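Local coordinates for predicted phosphatase, HAD family (Clostridium acetobutylicum, PDB 3MC1), which is a predicted phosphatase of the haloacid dehalogenase superfamily, probably hydrolysing phosphate esters at a metal-binding site, though its substrate is not established, at residues 5-10 and 161-166; 22-27 and 74-79. One frame throughout, in Å; residues are numbered along the deposited sequence.

Contact 1: 5-10 and 161-166; sequences NYVLFD and DAIMIG. With NA (sodium ion), chain C.
N5 and D161 open a pairing of parallel strands, 6-9 with 162-166, in the Rossmann-like core of a HAD hydrolase. The backbone bonds alternate as parallel strands require: L8 N gives to I163 O at 2.9 Å, almost straight at 167°, and L8 O takes I165 N at 2.8 Å. Y6 does the same two residues earlier, between D161 O and I163 N, and D10 N closes the ladder on I165 O.

At the other end a carboxylate extends the polar pairing. D161 OD1 receives N5 N at 2.6 Å from above the carboxylate plane and, weakly, N5 ND2. D161 OD2 lies at the edge of the Y6 ring, 3.3 Å from Y6 CD2.

Apolar packing fills both sheet faces, where branched and aromatic residues suit a buried strand. V7 CG1 meets I165 CD1 at 3.8 Å, and F9 CD1 lies 3.9 Å from I165 CB. On the face of L8, M164, present as selenomethionine, touches L8 CB with its SE atom at 3.7 Å; its bent chain carries CE to D10 CB.

D10 OD2 binds sodium at 2.1 Å, with D12 and D167 completing the protein ligands, while T109 bonds OD1. Strand 104-109 flanks strand 6-9, and helices 144-155 and 169-176 pack over M164.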
loop_
_atom_site.group_PDB
_atom_site.type_symbol
_atom_site.label_atom_id
_atom_site.label_comp_id
_atom_site.label_asym_id
_atom_site.label_seq_id
_atom_site.Cartn_x
_atom_site.Cartn_y
_atom_site.Cartn_z
ATOM N N ASN A 5 15.467 13.290 -3.434
ATOM C CA ASN A 5 16.194 12.083 -3.053
ATOM C C ASN A 5 15.387 10.904 -2.524
ATOM O O ASN A 5 15.908 9.792 -2.435
ATOM C CB ASN A 5 17.245 12.450 -2.002
ATOM C CG ASN A 5 18.307 13.385 -2.541
ATOM O OD1 ASN A 5 19.130 12.998 -3.371
ATOM N ND2 ASN A 5 18.291 14.629 -2.076
ATOM N N TYR A 6 14.129 11.134 -2.176
ATOM C CA TYR A 6 13.319 10.062 -1.610
ATOM C C TYR A 6 12.119 9.650 -2.436
ATOM O O TYR A 6 11.446 10.480 -3.045
ATOM C CB TYR A 6 12.855 10.464 -0.215
ATOM C CG TYR A 6 13.958 10.512 0.812
ATOM C CD1 TYR A 6 14.232 9.408 1.625
ATOM C CD2 TYR A 6 14.708 11.675 1.001
ATOM C CE1 TYR A 6 15.223 9.465 2.611
ATOM C CE2 TYR A 6 15.699 11.741 1.979
ATOM C CZ TYR A 6 15.948 10.636 2.782
ATOM O OH TYR A 6 16.911 10.714 3.763
ATOM N N VAL A 7 11.867 8.346 -2.447
ATOM C CA VAL A 7 10.748 7.783 -3.173
ATOM C C VAL A 7 9.997 6.853 -2.207
ATOM O O VAL A 7 10.534 5.828 -1.781
ATOM C CB VAL A 7 11.225 6.957 -4.388
ATOM C CG1 VAL A 7 10.020 6.442 -5.159
ATOM C CG2 VAL A 7 12.136 7.803 -5.315
ATOM N N LEU A 8 8.777 7.240 -1.841
ATOM C CA LEU A 8 7.935 6.429 -0.956
ATOM C C LEU A 8 6.988 5.578 -1.812
ATOM O O LEU A 8 6.450 6.046 -2.810
ATOM C CB LEU A 8 7.126 7.324 -0.010
ATOM C CG LEU A 8 7.831 7.828 1.260
ATOM C CD1 LEU A 8 9.042 8.687 0.897
ATOM C CD2 LEU A 8 6.839 8.619 2.123
ATOM N N PHE A 9 6.801 4.323 -1.411
ATOM C CA PHE A 9 5.950 3.380 -2.131
ATOM C C PHE A 9 4.930 2.760 -1.190
ATOM O O PHE A 9 5.235 2.499 -0.021
ATOM C CB PHE A 9 6.763 2.189 -2.664
ATOM C CG PHE A 9 7.773 2.525 -3.742
ATOM C CD1 PHE A 9 7.450 2.376 -5.087
ATOM C CD2 PHE A 9 9.072 2.904 -3.403
ATOM C CE1 PHE A 9 8.418 2.589 -6.085
ATOM C CE2 PHE A 9 10.040 3.121 -4.384
ATOM C CZ PHE A 9 9.716 2.961 -5.727
ATOM N N ASP A 10 3.727 2.512 -1.693
ATOM C CA ASP A 10 2.756 1.794 -0.880
ATOM C C ASP A 10 3.179 0.350 -1.151
ATOM O O ASP A 10 4.040 0.112 -2.008
ATOM C CB ASP A 10 1.324 2.029 -1.353
ATOM C CG ASP A 10 0.308 1.302 -0.482
ATOM O OD1 ASP A 10 0.520 1.235 0.753
ATOM O OD2 ASP A 10 -0.695 0.797 -1.029
ATOM N N ASP A 161 11.613 17.010 -1.271
ATOM C CA ASP A 161 12.661 16.030 -1.521
ATOM C C ASP A 161 12.119 14.603 -1.638
ATOM O O ASP A 161 12.866 13.638 -1.518
ATOM C CB ASP A 161 13.696 16.111 -0.400
ATOM C CG ASP A 161 14.982 15.393 -0.741
ATOM O OD1 ASP A 161 15.399 15.446 -1.916
ATOM O OD2 ASP A 161 15.582 14.789 0.168
ATOM N N ALA A 162 10.821 14.468 -1.889
ATOM C CA ALA A 162 10.232 13.139 -1.991
ATOM C C ALA A 162 8.938 13.113 -2.780
ATOM O O ALA A 162 8.284 14.138 -2.955
ATOM C CB ALA A 162 9.991 12.594 -0.598
ATOM N N ILE A 163 8.586 11.922 -3.257
ATOM C CA ILE A 163 7.354 11.706 -4.000
ATOM C C ILE A 163 6.696 10.435 -3.446
ATOM O O ILE A 163 7.355 9.610 -2.811
ATOM C CB ILE A 163 7.625 11.509 -5.505
ATOM C CG1 ILE A 163 8.474 10.254 -5.722
ATOM C CG2 ILE A 163 8.347 12.742 -6.075
ATOM C CD1 ILE A 163 8.520 9.789 -7.183
HETATM N N MSE A 164 5.401 10.279 -3.694
HETATM C CA MSE A 164 4.660 9.110 -3.220
HETATM C C MSE A 164 4.132 8.303 -4.403
HETATM O O MSE A 164 3.543 8.861 -5.323
HETATM C CB MSE A 164 3.498 9.567 -2.333
HETATM C CG MSE A 164 2.591 8.453 -1.843
HETATM SE SE MSE A 164 3.499 7.186 -0.695
HETATM C CE MSE A 164 2.184 5.744 -0.747
ATOM N N ILE A 165 4.369 6.994 -4.389
ATOM C CA ILE A 165 3.893 6.115 -5.454
ATOM C C ILE A 165 2.814 5.192 -4.873
ATOM O O ILE A 165 3.058 4.504 -3.874
ATOM C CB ILE A 165 5.037 5.230 -6.035
ATOM C CG1 ILE A 165 6.028 6.062 -6.876
ATOM C CG2 ILE A 165 4.439 4.198 -6.987
ATOM C CD1 ILE A 165 6.512 7.308 -6.240
ATOM N N GLY A 166 1.635 5.178 -5.498
ATOM C CA GLY A 166 0.543 4.343 -5.018
ATOM C C GLY A 166 -0.434 4.003 -6.137
ATOM O O GLY A 166 -0.348 4.582 -7.224
HETATM NA NA NA C . -2.042 0.035 -2.465
HETATM O O HOH W 1 -3.828 -1.350 -3.192
HETATM O O HOH W 2 -3.209 1.686 -1.571
#

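Contact 2: 22-27 and 74-79; sequences ITKSVK and RDYFKA
S25 and F77 mark the nearest backbone approach, CA to CA 5.6 Å, where the axes of segments 22-27 and 74-79, parts of helices 19-31 and 63-81, come within 8.4 Å and run roughly antiparallel at 153°. Both belong to the helical cap that follows the first strand of the HAD core, an insertion that in this superfamily commonly lies over the active site. The closeness suits a serine, whose small side chain lets the second helix draw near.

S25 sits between two aromatic residues, and no hydrogen bond crosses here. S25 OG lies at the edge of the Y76 ring, 3.1 Å from Y76 CD2. It is also in plane at the edge of the F77 ring, with F77 CB 3.3 Å from S25 OG. The hydroxyl turns beside its own backbone N (chi1 -61°), which lets it bond G21 O in the preceding turn; a polar group in a buried place is thereby satisfied within its own helix.

Y76 extends across the gap with CG opposite its backbone N (chi1 180°). Its ring meets the base of K24 obliquely, Y76 CE2 lying 3.8 Å from K24 CB, and the methylenes of K24 give the ring an apolar neighbour. The polar ends lead elsewhere: K24 NZ forms a salt bridge with E20, and Y76 OH bonds E84. Long amphipathic side chains thus suit this partly exposed margin.

Deeper in, F77 is buried, meeting F115 edge-to-face and packing on I119 of helix 113-122, while I22 lies alongside it and also touches D12, a ligand of the sodium ion. Their meeting is a light one, I22 CG1 standing 4.1 Å from F77 CE1.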
loop_
_atom_site.group_PDB
_atom_site.type_symbol
_atom_site.label_atom_id
_atom_site.label_comp_id
_atom_site.label_asym_id
_atom_site.label_seq_id
_atom_site.Cartn_x
_atom_site.Cartn_y
_atom_site.Cartn_z
ATOM N N ILE A 22 -5.172 -11.422 0.533
ATOM C CA ILE A 22 -5.999 -10.428 1.202
ATOM C C ILE A 22 -7.493 -10.711 1.031
ATOM O O ILE A 22 -8.241 -10.666 1.998
ATOM C CB ILE A 22 -5.669 -8.999 0.690
ATOM C CG1 ILE A 22 -4.223 -8.647 1.063
ATOM C CG2 ILE A 22 -6.624 -7.972 1.294
ATOM C CD1 ILE A 22 -3.731 -7.316 0.486
ATOM N N THR A 23 -7.930 -11.007 -0.186
ATOM C CA THR A 23 -9.351 -11.272 -0.396
ATOM C C THR A 23 -9.763 -12.547 0.329
ATOM O O THR A 23 -10.890 -12.653 0.820
ATOM C CB THR A 23 -9.714 -11.373 -1.899
ATOM O OG1 THR A 23 -8.910 -12.374 -2.531
ATOM C CG2 THR A 23 -9.505 -10.025 -2.590
ATOM N N LYS A 24 -8.846 -13.510 0.415
ATOM C CA LYS A 24 -9.139 -14.751 1.113
ATOM C C LYS A 24 -9.249 -14.519 2.623
ATOM O O LYS A 24 -10.071 -15.148 3.288
ATOM C CB LYS A 24 -8.078 -15.810 0.794
ATOM C CG LYS A 24 -8.344 -16.535 -0.514
ATOM C CD LYS A 24 -7.290 -17.585 -0.841
ATOM C CE LYS A 24 -7.621 -18.260 -2.170
ATOM N NZ LYS A 24 -6.669 -19.346 -2.531
ATOM N N SER A 25 -8.438 -13.606 3.159
ATOM C CA SER A 25 -8.485 -13.298 4.586
ATOM C C SER A 25 -9.794 -12.570 4.910
ATOM O O SER A 25 -10.394 -12.784 5.963
ATOM C CB SER A 25 -7.284 -12.428 4.998
ATOM O OG SER A 25 -6.063 -13.109 4.761
ATOM N N VAL A 26 -10.231 -11.706 4.001
ATOM C CA VAL A 26 -11.479 -10.979 4.199
ATOM C C VAL A 26 -12.650 -11.966 4.121
ATOM O O VAL A 26 -13.557 -11.921 4.947
ATOM C CB VAL A 26 -11.658 -9.887 3.124
ATOM C CG1 VAL A 26 -12.993 -9.161 3.320
ATOM C CG2 VAL A 26 -10.492 -8.907 3.202
ATOM N N LYS A 27 -12.620 -12.859 3.133
ATOM C CA LYS A 27 -13.685 -13.847 2.980
ATOM C C LYS A 27 -13.751 -14.727 4.220
ATOM O O LYS A 27 -14.839 -15.057 4.700
ATOM C CB LYS A 27 -13.456 -14.721 1.743
ATOM C CG LYS A 27 -14.510 -15.809 1.579
ATOM C CD LYS A 27 -14.084 -16.857 0.563
ATOM C CE LYS A 27 -14.717 -16.631 -0.800
ATOM N NZ LYS A 27 -16.168 -16.996 -0.805
ATOM N N ARG A 74 -6.760 -11.490 10.397
ATOM C CA ARG A 74 -5.373 -11.781 10.750
ATOM C C ARG A 74 -5.073 -13.226 11.116
ATOM O O ARG A 74 -3.962 -13.692 10.881
ATOM C CB ARG A 74 -4.908 -10.837 11.853
ATOM C CG ARG A 74 -4.739 -9.411 11.331
ATOM C CD ARG A 74 -4.481 -8.423 12.443
ATOM N NE ARG A 74 -4.341 -7.062 11.931
ATOM C CZ ARG A 74 -4.256 -5.985 12.704
ATOM N NH1 ARG A 74 -4.301 -6.116 14.024
ATOM N NH2 ARG A 74 -4.124 -4.782 12.166
ATOM N N ASP A 75 -6.049 -13.934 11.689
ATOM C CA ASP A 75 -5.850 -15.338 12.036
ATOM C C ASP A 75 -5.410 -16.086 10.792
ATOM O O ASP A 75 -4.563 -16.980 10.859
ATOM C CB ASP A 75 -7.144 -15.991 12.545
ATOM C CG ASP A 75 -7.697 -15.319 13.779
ATOM O OD1 ASP A 75 -6.901 -14.879 14.634
ATOM O OD2 ASP A 75 -8.938 -15.254 13.901
ATOM N N TYR A 76 -6.006 -15.725 9.659
ATOM C CA TYR A 76 -5.688 -16.357 8.390
ATOM C C TYR A 76 -4.529 -15.673 7.649
ATOM O O TYR A 76 -3.680 -16.340 7.057
ATOM C CB TYR A 76 -6.914 -16.355 7.483
ATOM C CG TYR A 76 -6.660 -16.995 6.138
ATOM C CD1 TYR A 76 -6.779 -18.378 5.961
ATOM C CD2 TYR A 76 -6.253 -16.225 5.046
ATOM C CE1 TYR A 76 -6.496 -18.974 4.728
ATOM C CE2 TYR A 76 -5.969 -16.805 3.820
ATOM C CZ TYR A 76 -6.091 -18.178 3.662
ATOM O OH TYR A 76 -5.818 -18.742 2.437
ATOM N N PHE A 77 -4.514 -14.343 7.666
ATOM C CA PHE A 77 -3.468 -13.598 6.963
ATOM C C PHE A 77 -2.063 -13.809 7.503
ATOM O O PHE A 77 -1.124 -14.023 6.741
ATOM C CB PHE A 77 -3.772 -12.103 6.984
ATOM C CG PHE A 77 -2.824 -11.295 6.147
ATOM C CD1 PHE A 77 -3.003 -11.216 4.775
ATOM C CD2 PHE A 77 -1.728 -10.653 6.724
ATOM C CE1 PHE A 77 -2.104 -10.508 3.977
ATOM C CE2 PHE A 77 -0.821 -9.940 5.931
ATOM C CZ PHE A 77 -1.013 -9.871 4.559
ATOM N N LYS A 78 -1.912 -13.745 8.818
ATOM C CA LYS A 78 -0.593 -13.897 9.413
ATOM C C LYS A 78 0.080 -15.223 9.082
ATOM O O LYS A 78 1.310 -15.304 9.042
ATOM C CB LYS A 78 -0.683 -13.766 10.932
ATOM C CG LYS A 78 -1.332 -14.981 11.596
ATOM C CD LYS A 78 -1.594 -14.748 13.069
ATOM C CE LYS A 78 -2.180 -15.999 13.733
ATOM N NZ LYS A 78 -2.497 -15.759 15.172
ATOM N N ALA A 79 -0.717 -16.253 8.821
ATOM C CA ALA A 79 -0.167 -17.582 8.573
ATOM C C ALA A 79 -0.261 -18.106 7.155
ATOM O O ALA A 79 0.515 -18.979 6.768
ATOM C CB ALA A 79 -0.821 -18.592 9.536
#

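Both contacts are largely buried, but they belong to different layers. Contact 1 joins neighbouring strands in the central sheet, whereas contact 2 packs two cap helices and has a partly exposed margin at K24 and Y76. Their centres are about 28 Å apart, on opposite sides of the chain's centre, yet helix 19-31 is the next element after strand 6-9. Chemistry follows place: contact 1 depends on a backbone ladder with apolar side chains on both faces, and contact 2 mainly on side-chain packing, with no hydrogen bond across it and its polar groups bonded outside the pairing. D12 brings them together, binding sodium alongside D10 and touching I22.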